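Dodecin (Thermus thermophilus, PDB 2UX9) binds and sequesters flavins such as FMN and FAD, and can also bind coenzyme A, as a hollow dodecamer that may serve as a cofactor store. Local coordinates at residues V8-T13 and L60-A65; F39-I44 and Y56-E61. The protein carries 1 engineered substitution. All blocks are in the same frame, centred on the assembly; numbering follows the deposited sequence. Where two conformers were deposited one is given.

How the contacts relate
Both contacts are buried and both use strand 52-65, the middle strand of the three-stranded sheet: contact 1 joins it to strand 4-14, contact 2 to strand 36-49. L60 and E61 belong to both, and G12 O lies 2.9 Å from V58 N, a probable hydrogen bond where the two meet. Contact 1 is a regular ladder whose V8, L10, L60 and V62 face is apolar, with coenzyme A beside V8 and L10. Contact 2 buries more surface and is interrupted by a classic beta bulge; it has more polar residues, among them the exposed K42, and Q57 bonds a flavin.

Contact 1 of 2, residues V8-T13 and L60-A65; sequences VELVGT and LEVGFA. Engineered in segment 60-65: A65 (natural residue Arg). With COA (coenzyme A), chain V.
V8, E9 and L10 pair with V62, E61 and L60 in an antiparallel ladder, V8-V62 and L10-L60 being hydrogen-bonded pairs and E9-E61 the non-hydrogen-bonded pair between them. Each hydrogen-bonded pair is closed by two backbone N-H...O=C hydrogen bonds; L60 N gives the straightest, to L10 O at 2.8 Å with an N-H...O angle of 171°.

V8, L10, L60 and V62 share one face of the sheet. The two branches of V8 do different work: CG1 meets the edge of the F64 ring, 4.0 Å from CE2, whereas CG2 leans toward V62. The V8 side chain and the ring cross at about a right angle. F64 stands with CG between its own N and carbonyl carbon (chi1 61°), which brings the ring back toward V8. Coenzyme A lies along the same side, its O5P 3.6 Å from V8 CG1 and its S1P 3.7 Å from L10 CD2. F64 belongs to the pocket in which coenzyme A is bound, so this face of the ladder helps line it. L10 also extends CD1 to V62 CG2 at 4.1 Å. Methyl CD2 of L60 approaches the neighbouring backbone, 3.3 Å from L10 O.

On the other face, in the conformer given for E61, E9 OE1 and E61 OE1 lie 4.0 Å apart; the approach may differ in the other conformer. K7 of a second subunit, in a salt bridge with E9 OE2, probably eases this like-charge approach.

Helix 18-32 covers the L10, L60 and V62 part of the apolar face through A29, I22, A25 and L26. E9, L10 and V11 pair with a strand of the second subunit, while strand 36-49 flanks strand 52-65, carrying the sheet on in both directions.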
loop_
_atom_site.group_PDB
_atom_site.type_symbol
_atom_site.label_atom_id
_atom_site.label_comp_id
_atom_site.label_asym_id
_atom_site.label_seq_id
_atom_site.Cartn_x
_atom_site.Cartn_y
_atom_site.Cartn_z
ATOM N N VAL C 8 -17.470 -7.532 -8.406
ATOM C CA VAL C 8 -16.721 -8.316 -9.389
ATOM C C VAL C 8 -15.711 -7.440 -10.115
ATOM O O VAL C 8 -15.948 -6.259 -10.330
ATOM C CB VAL C 8 -17.634 -9.011 -10.407
ATOM C CG1 VAL C 8 -18.549 -9.999 -9.708
ATOM C CG2 VAL C 8 -18.425 -8.000 -11.205
ATOM N N GLU C 9 -14.590 -8.036 -10.493
ATOM C CA GLU C 9 -13.504 -7.329 -11.148
ATOM C C GLU C 9 -13.518 -7.565 -12.658
ATOM O O GLU C 9 -13.418 -8.704 -13.125
ATOM C CB GLU C 9 -12.178 -7.760 -10.557
ATOM C CG GLU C 9 -11.023 -6.845 -10.898
ATOM C CD GLU C 9 -9.739 -7.251 -10.208
ATOM O OE1 GLU C 9 -9.722 -8.291 -9.521
ATOM O OE2 GLU C 9 -8.749 -6.539 -10.363
ATOM N N LEU C 10 -13.664 -6.480 -13.406
ATOM C CA LEU C 10 -13.706 -6.499 -14.861
ATOM C C LEU C 10 -12.581 -5.646 -15.402
ATOM O O LEU C 10 -12.048 -4.768 -14.697
ATOM C CB LEU C 10 -15.036 -5.943 -15.367
ATOM C CG LEU C 10 -16.278 -6.656 -14.848
ATOM C CD1 LEU C 10 -17.554 -5.979 -15.339
ATOM C CD2 LEU C 10 -16.285 -8.133 -15.203
ATOM N N VAL C 11 -12.225 -5.895 -16.652
ATOM C CA VAL C 11 -11.335 -5.017 -17.384
ATOM C C VAL C 11 -12.042 -4.576 -18.648
ATOM O O VAL C 11 -12.334 -5.395 -19.526
ATOM C CB VAL C 11 -10.011 -5.686 -17.745
ATOM C CG1 VAL C 11 -9.047 -4.640 -18.326
ATOM C CG2 VAL C 11 -9.394 -6.415 -16.538
ATOM N N GLY C 12 -12.358 -3.289 -18.727
ATOM C CA GLY C 12 -12.905 -2.720 -19.936
ATOM C C GLY C 12 -11.775 -2.251 -20.814
ATOM O O GLY C 12 -10.756 -1.752 -20.326
ATOM N N THR C 13 -11.936 -2.395 -22.119
ATOM C CA THR C 13 -10.933 -1.893 -23.046
ATOM C C THR C 13 -11.562 -1.039 -24.136
ATOM O O THR C 13 -12.726 -1.229 -24.504
ATOM C CB THR C 13 -10.120 -3.022 -23.701
ATOM O OG1 THR C 13 -10.885 -3.680 -24.722
ATOM C CG2 THR C 13 -9.672 -4.027 -22.670
ATOM N N LEU C 60 -11.475 -2.456 -13.166
ATOM C CA LEU C 60 -12.376 -1.880 -12.195
ATOM C C LEU C 60 -13.174 -2.920 -11.445
ATOM O O LEU C 60 -13.431 -4.014 -11.941
ATOM C CB LEU C 60 -13.286 -0.825 -12.835
ATOM C CG LEU C 60 -14.279 -1.268 -13.907
ATOM C CD1 LEU C 60 -15.184 -0.114 -14.355
ATOM C CD2 LEU C 60 -13.593 -1.870 -15.117
ATOM N N GLU C 61 -13.518 -2.581 -10.217
ATOM C CA GLU C 61 -14.470 -3.337 -9.408
ATOM C C GLU C 61 -15.850 -2.758 -9.638
ATOM O O GLU C 61 -16.003 -1.532 -9.659
ATOM C CB GLU C 61 -14.128 -3.201 -7.927
ATOM C CG GLU C 61 -12.776 -3.787 -7.533
ATOM C CD GLU C 61 -12.819 -5.286 -7.333
ATOM O OE1 GLU C 61 -11.746 -5.879 -7.117
ATOM O OE2 GLU C 61 -13.919 -5.875 -7.388
ATOM N N VAL C 62 -16.840 -3.622 -9.796
ATOM C CA VAL C 62 -18.207 -3.192 -9.996
ATOM C C VAL C 62 -19.032 -3.796 -8.861
ATOM O O VAL C 62 -19.002 -5.016 -8.648
ATOM C CB VAL C 62 -18.708 -3.652 -11.368
ATOM C CG1 VAL C 62 -20.120 -3.253 -11.559
ATOM C CG2 VAL C 62 -17.810 -3.061 -12.486
ATOM N N GLY C 63 -19.743 -2.946 -8.125
ATOM C CA GLY C 63 -20.577 -3.361 -7.006
ATOM C C GLY C 63 -22.048 -3.356 -7.367
ATOM O O GLY C 63 -22.552 -2.390 -7.960
ATOM N N PHE C 64 -22.740 -4.421 -6.992
ATOM C CA PHE C 64 -24.163 -4.554 -7.263
ATOM C C PHE C 64 -24.904 -5.176 -6.083
ATOM O O PHE C 64 -24.357 -5.991 -5.352
ATOM C CB PHE C 64 -24.437 -5.313 -8.584
ATOM C CG PHE C 64 -23.910 -6.724 -8.639
ATOM C CD1 PHE C 64 -24.756 -7.797 -8.467
ATOM C CD2 PHE C 64 -22.582 -6.985 -8.945
ATOM C CE1 PHE C 64 -24.293 -9.107 -8.567
ATOM C CE2 PHE C 64 -22.122 -8.285 -9.030
ATOM C CZ PHE C 64 -22.977 -9.336 -8.845
ATOM N N ALA C 65 -26.144 -4.759 -5.884
ATOM C CA ALA C 65 -26.952 -5.271 -4.775
ATOM C C ALA C 65 -27.504 -6.646 -5.116
ATOM O O ALA C 65 -28.072 -6.838 -6.191
ATOM C CB ALA C 65 -28.096 -4.307 -4.465
HETATM N N1A COA V . -17.449 -25.688 -5.062
HETATM C C2A COA V . -17.996 -25.824 -6.324
HETATM N N3A COA V . -19.292 -25.415 -6.557
HETATM C C4A COA V . -20.013 -24.891 -5.538
HETATM C C5A COA V . -19.473 -24.746 -4.270
HETATM C C6A COA V . -18.171 -25.146 -4.022
HETATM N N6A COA V . -17.683 -25.121 -2.780
HETATM N N7A COA V . -20.411 -24.190 -3.483
HETATM C C8A COA V . -21.527 -23.995 -4.208
HETATM N N9A COA V . -21.287 -24.416 -5.486
HETATM C C1B COA V . -22.126 -24.149 -6.660
HETATM C C2B COA V . -23.536 -24.676 -6.437
HETATM O O2B COA V . -23.809 -25.723 -7.335
HETATM C C3B COA V . -24.444 -23.488 -6.659
HETATM O O3B COA V . -25.478 -23.772 -7.570
HETATM C C4B COA V . -23.538 -22.391 -7.190
HETATM O O4B COA V . -22.209 -22.757 -6.885
HETATM C C5B COA V . -23.855 -21.049 -6.556
HETATM O O5B COA V . -23.128 -20.044 -7.226
HETATM P P1A COA V . -23.799 -19.207 -8.426
HETATM O O1A COA V . -24.279 -20.161 -9.497
HETATM O O2A COA V . -22.800 -18.247 -9.029
HETATM O O3A COA V . -25.092 -18.448 -7.799
HETATM P P2A COA V . -25.098 -17.516 -6.473
HETATM O O4A COA V . -26.515 -17.280 -6.012
HETATM O O5A COA V . -24.239 -18.101 -5.377
HETATM O O6A COA V . -24.500 -16.106 -6.950
HETATM C CBP COA V . -24.235 -14.267 -8.420
HETATM C CCP COA V . -25.187 -15.341 -7.912
HETATM C CDP COA V . -24.926 -13.446 -9.500
HETATM C CEP COA V . -23.884 -13.360 -7.245
HETATM C CAP COA V . -22.956 -14.912 -8.959
HETATM O OAP COA V . -23.241 -15.991 -9.818
HETATM C C9P COA V . -22.114 -13.889 -9.661
HETATM O O9P COA V . -21.216 -13.130 -8.912
HETATM N N8P COA V . -22.248 -13.714 -10.971
HETATM C C7P COA V . -21.610 -12.576 -11.618
HETATM C C6P COA V . -20.534 -13.041 -12.580
HETATM C C5P COA V . -20.017 -11.888 -13.404
HETATM O O5P COA V . -19.000 -11.336 -13.026
HETATM N N4P COA V . -20.677 -11.517 -14.499
HETATM C C3P COA V . -19.977 -10.924 -15.637
HETATM C C2P COA V . -20.301 -9.444 -15.790
HETATM S S1P COA V . -19.398 -8.647 -17.142
#

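Contact 2 of 2, residues F39-I44 and Y56-E61; sequences FEVKEI and YQVVLE. With FMN (flavin mononucleotide), chain H; FMN (flavin mononucleotide), chain B.
E43 and V59 lie side by side and point the same way, E43 CB resting 3.8 Å from V59 CG2. Both K42 and E43 face V59, a classic beta bulge: V59 O accepts from K42 N at 2.8 Å and, weakly, from E43 N. Beyond it the register has shifted by one residue.

The aliphatic part of K42 crosses E61, K42 CG to E61 CG 3.8 Å; bends at chi2 and chi3 turn the end of the lysine away. E40 OE1 passes over E61 CB, but its charge is paired in a salt bridge with K7 of the same chain, and W38 NE1 holds OE2. On the opposite face V41 CG1 meets V58 CG1 at 3.9 Å, and L60 CD1 reaches F39 CB and approaches its ring obliquely.

Q57 points its amide at a flavin. Its OE1 accepts from FMN N3 at 2.8 Å while NE2 donates to O2 of the same flavin at 2.9 Å, both nearly straight, so the pair fixes the rotation of the amide. CG anti to the carbonyl carbon (chi1 -60°) and an extended chain carry it there, and C8M of a second FMN packs against it. A leucine in place of Q57 would probably leave N3 and O2 of the flavin without this pair of partners.

The contact joins the two strands of hairpin 36-49/52-65. Helix 18-32 lies against it through L18 on I44 and A21 and I22 on V58; strand 4-14 borders strand 52-65, and F39 and E40 pair with a strand of a neighbouring subunit.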
loop_
_atom_site.group_PDB
_atom_site.type_symbol
_atom_site.label_atom_id
_atom_site.label_comp_id
_atom_site.label_asym_id
_atom_site.label_seq_id
_atom_site.Cartn_x
_atom_site.Cartn_y
_atom_site.Cartn_z
ATOM N N PHE C 39 -18.751 1.757 -9.146
ATOM C CA PHE C 39 -17.505 1.170 -9.592
ATOM C C PHE C 39 -16.325 1.872 -8.949
ATOM O O PHE C 39 -16.435 2.997 -8.470
ATOM C CB PHE C 39 -17.373 1.159 -11.125
ATOM C CG PHE C 39 -17.293 2.528 -11.745
ATOM C CD1 PHE C 39 -16.073 3.156 -11.960
ATOM C CD2 PHE C 39 -18.442 3.192 -12.118
ATOM C CE1 PHE C 39 -16.006 4.414 -12.529
ATOM C CE2 PHE C 39 -18.379 4.440 -12.694
ATOM C CZ PHE C 39 -17.157 5.057 -12.892
ATOM N N GLU C 40 -15.211 1.155 -8.916
ATOM C CA GLU C 40 -13.948 1.627 -8.366
ATOM C C GLU C 40 -12.872 1.273 -9.372
ATOM O O GLU C 40 -12.685 0.094 -9.671
ATOM C CB GLU C 40 -13.635 0.916 -7.043
ATOM C CG GLU C 40 -14.685 1.085 -5.959
ATOM C CD GLU C 40 -14.595 0.039 -4.848
ATOM O OE1 GLU C 40 -13.664 -0.810 -4.842
ATOM O OE2 GLU C 40 -15.459 0.054 -3.964
ATOM N N VAL C 41 -12.147 2.254 -9.890
ATOM C CA VAL C 41 -11.017 1.967 -10.767
ATOM C C VAL C 41 -9.834 1.473 -9.928
ATOM O O VAL C 41 -9.394 2.141 -8.990
ATOM C CB VAL C 41 -10.608 3.191 -11.589
ATOM C CG1 VAL C 41 -9.345 2.914 -12.394
ATOM C CG2 VAL C 41 -11.759 3.605 -12.507
ATOM N N LYS C 42 -9.320 0.296 -10.268
ATOM C CA LYS C 42 -8.180 -0.285 -9.563
ATOM C C LYS C 42 -6.863 0.016 -10.251
ATOM O O LYS C 42 -5.860 0.285 -9.584
ATOM C CB LYS C 42 -8.354 -1.797 -9.457
ATOM C CG LYS C 42 -9.531 -2.213 -8.584
ATOM C CD LYS C 42 -9.413 -1.762 -7.127
ATOM C CE LYS C 42 -8.239 -2.412 -6.416
ATOM N NZ LYS C 42 -8.258 -2.195 -4.943
ATOM N N GLU C 43 -6.857 -0.073 -11.576
ATOM C CA GLU C 43 -5.669 0.155 -12.396
ATOM C C GLU C 43 -6.044 0.728 -13.736
ATOM O O GLU C 43 -7.083 0.388 -14.268
ATOM C CB GLU C 43 -4.984 -1.171 -12.759
ATOM C CG GLU C 43 -4.685 -2.112 -11.671
ATOM C CD GLU C 43 -3.788 -3.201 -12.174
ATOM O OE1 GLU C 43 -2.739 -2.854 -12.757
ATOM O OE2 GLU C 43 -4.153 -4.367 -11.989
ATOM N N ILE C 44 -5.144 1.518 -14.316
ATOM C CA ILE C 44 -5.200 1.902 -15.723
ATOM C C ILE C 44 -3.911 1.412 -16.377
ATOM O O ILE C 44 -2.823 1.733 -15.931
ATOM C CB ILE C 44 -5.343 3.431 -15.899
ATOM C CG1 ILE C 44 -6.645 3.924 -15.257
ATOM C CG2 ILE C 44 -5.282 3.811 -17.377
ATOM C CD1 ILE C 44 -6.682 5.444 -15.095
ATOM N N TYR C 56 -6.568 1.163 -24.426
ATOM C CA TYR C 56 -6.663 1.536 -23.011
ATOM C C TYR C 56 -7.352 0.384 -22.308
ATOM O O TYR C 56 -8.314 -0.175 -22.830
ATOM C CB TYR C 56 -7.505 2.802 -22.817
ATOM C CG TYR C 56 -6.890 4.045 -23.414
ATOM C CD1 TYR C 56 -5.949 4.781 -22.706
ATOM C CD2 TYR C 56 -7.229 4.472 -24.685
ATOM C CE1 TYR C 56 -5.379 5.908 -23.236
ATOM C CE2 TYR C 56 -6.651 5.614 -25.234
ATOM C CZ TYR C 56 -5.727 6.322 -24.494
ATOM O OH TYR C 56 -5.122 7.440 -25.010
ATOM N N GLN C 57 -6.853 0.019 -21.129
ATOM C CA GLN C 57 -7.392 -1.086 -20.352
ATOM C C GLN C 57 -7.631 -0.605 -18.929
ATOM O O GLN C 57 -6.681 -0.248 -18.231
ATOM C CB GLN C 57 -6.406 -2.258 -20.364
ATOM C CG GLN C 57 -6.106 -2.797 -21.766
ATOM C CD GLN C 57 -4.950 -3.769 -21.796
ATOM O OE1 GLN C 57 -4.072 -3.702 -20.942
ATOM N NE2 GLN C 57 -4.933 -4.674 -22.787
ATOM N N VAL C 58 -8.886 -0.548 -18.505
ATOM C CA VAL C 58 -9.207 -0.032 -17.187
ATOM C C VAL C 58 -9.735 -1.184 -16.350
ATOM O O VAL C 58 -10.742 -1.801 -16.701
ATOM C CB VAL C 58 -10.217 1.099 -17.271
ATOM C CG1 VAL C 58 -10.551 1.601 -15.878
ATOM C CG2 VAL C 58 -9.658 2.226 -18.126
ATOM N N VAL C 59 -9.018 -1.495 -15.277
ATOM C CA VAL C 59 -9.372 -2.565 -14.371
ATOM C C VAL C 59 -10.255 -1.950 -13.314
ATOM O O VAL C 59 -9.847 -1.001 -12.656
ATOM C CB VAL C 59 -8.128 -3.171 -13.708
ATOM C CG1 VAL C 59 -8.525 -4.343 -12.773
ATOM C CG2 VAL C 59 -7.101 -3.604 -14.767
ATOM N N LEU C 60 -11.475 -2.456 -13.166
ATOM C CA LEU C 60 -12.376 -1.880 -12.195
ATOM C C LEU C 60 -13.174 -2.920 -11.445
ATOM O O LEU C 60 -13.431 -4.014 -11.941
ATOM C CB LEU C 60 -13.286 -0.825 -12.835
ATOM C CG LEU C 60 -14.279 -1.268 -13.907
ATOM C CD1 LEU C 60 -15.184 -0.114 -14.355
ATOM C CD2 LEU C 60 -13.593 -1.870 -15.117
ATOM N N GLU C 61 -13.518 -2.581 -10.217
ATOM C CA GLU C 61 -14.470 -3.337 -9.408
ATOM C C GLU C 61 -15.850 -2.758 -9.638
ATOM O O GLU C 61 -16.003 -1.532 -9.659
ATOM C CB GLU C 61 -14.128 -3.201 -7.927
ATOM C CG GLU C 61 -12.776 -3.787 -7.533
ATOM C CD GLU C 61 -12.819 -5.286 -7.333
ATOM O OE1 GLU C 61 -11.746 -5.879 -7.117
ATOM O OE2 GLU C 61 -13.919 -5.875 -7.388
HETATM N N1 FMN H . -0.461 -6.822 -22.306
HETATM C C2 FMN H . -1.624 -6.123 -22.198
HETATM O O2 FMN H . -2.412 -6.160 -23.128
HETATM N N3 FMN H . -1.915 -5.418 -21.047
HETATM C C4 FMN H . -1.033 -5.409 -19.988
HETATM O O4 FMN H . -1.123 -4.483 -19.178
HETATM C C4A FMN H . 0.144 -6.136 -20.094
HETATM N N5 FMN H . 1.021 -6.185 -19.034
HETATM C C5A FMN H . 2.192 -6.900 -19.130
HETATM C C6 FMN H . 3.064 -6.918 -18.045
HETATM C C7 FMN H . 4.260 -7.629 -18.117
HETATM C C7M FMN H . 5.079 -7.794 -16.872
HETATM C C8 FMN H . 4.574 -8.317 -19.293
HETATM C C8M FMN H . 5.891 -9.020 -19.460
HETATM C C9 FMN H . 3.696 -8.309 -20.368
HETATM C C9A FMN H . 2.500 -7.595 -20.298
HETATM N N10 FMN H . 1.606 -7.556 -21.375
HETATM C C10 FMN H . 0.426 -6.845 -21.253
HETATM C "C1'" FMN H . 1.933 -8.210 -22.701
HETATM C "C2'" FMN H . 2.961 -7.396 -23.489
HETATM O "O2'" FMN H . 2.412 -6.148 -23.853
HETATM C "C3'" FMN H . 3.434 -8.107 -24.758
HETATM O "O3'" FMN H . 2.344 -8.320 -25.630
HETATM C "C4'" FMN H . 4.120 -9.437 -24.470
HETATM O "O4'" FMN H . 5.034 -9.291 -23.403
HETATM C "C5'" FMN H . 4.865 -9.948 -25.698
HETATM O "O5'" FMN H . 5.797 -8.954 -26.074
HETATM P P FMN H . 6.854 -9.218 -27.245
HETATM O O1P FMN H . 7.571 -7.906 -27.478
HETATM O O2P FMN H . 7.845 -10.281 -26.830
HETATM O O3P FMN H . 6.121 -9.646 -28.496
HETATM N N1 FMN B . 0.043 -10.360 -20.904
HETATM C C2 FMN B . 1.213 -10.802 -20.366
HETATM O O2 FMN B . 1.985 -11.419 -21.080
HETATM N N3 FMN B . 1.528 -10.526 -19.049
HETATM C C4 FMN B . 0.663 -9.799 -18.259
HETATM O O4 FMN B . 0.773 -9.917 -17.036
HETATM C C4A FMN B . -0.520 -9.336 -18.815
HETATM N N5 FMN B . -1.380 -8.567 -18.064
HETATM C C5A FMN B . -2.557 -8.105 -18.606
HETATM C C6 FMN B . -3.411 -7.341 -17.814
HETATM C C7 FMN B . -4.613 -6.867 -18.335
HETATM C C7M FMN B . -5.411 -5.886 -17.530
HETATM C C8 FMN B . -4.951 -7.172 -19.657
HETATM C C8M FMN B . -6.275 -6.766 -20.239
HETATM C C9 FMN B . -4.091 -7.921 -20.447
HETATM C C9A FMN B . -2.889 -8.400 -19.926
HETATM N N10 FMN B . -2.013 -9.174 -20.697
HETATM C C10 FMN B . -0.826 -9.614 -20.139
HETATM C "C1'" FMN B . -2.366 -9.607 -22.104
HETATM C "C2'" FMN B . -3.402 -10.733 -22.101
HETATM O "O2'" FMN B . -2.851 -11.894 -21.518
HETATM C "C3'" FMN B . -3.901 -11.085 -23.503
HETATM O "O3'" FMN B . -2.827 -11.535 -24.302
HETATM C "C4'" FMN B . -4.591 -9.915 -24.197
HETATM O "O4'" FMN B . -5.485 -9.283 -23.305
HETATM C "C5'" FMN B . -5.360 -10.382 -25.427
HETATM O "O5'" FMN B . -6.291 -11.357 -25.003
HETATM P P FMN B . -7.369 -11.962 -26.016
HETATM O O1P FMN B . -8.081 -13.070 -25.273
HETATM O O2P FMN B . -8.360 -10.897 -26.429
HETATM O O3P FMN B . -6.660 -12.514 -27.233
#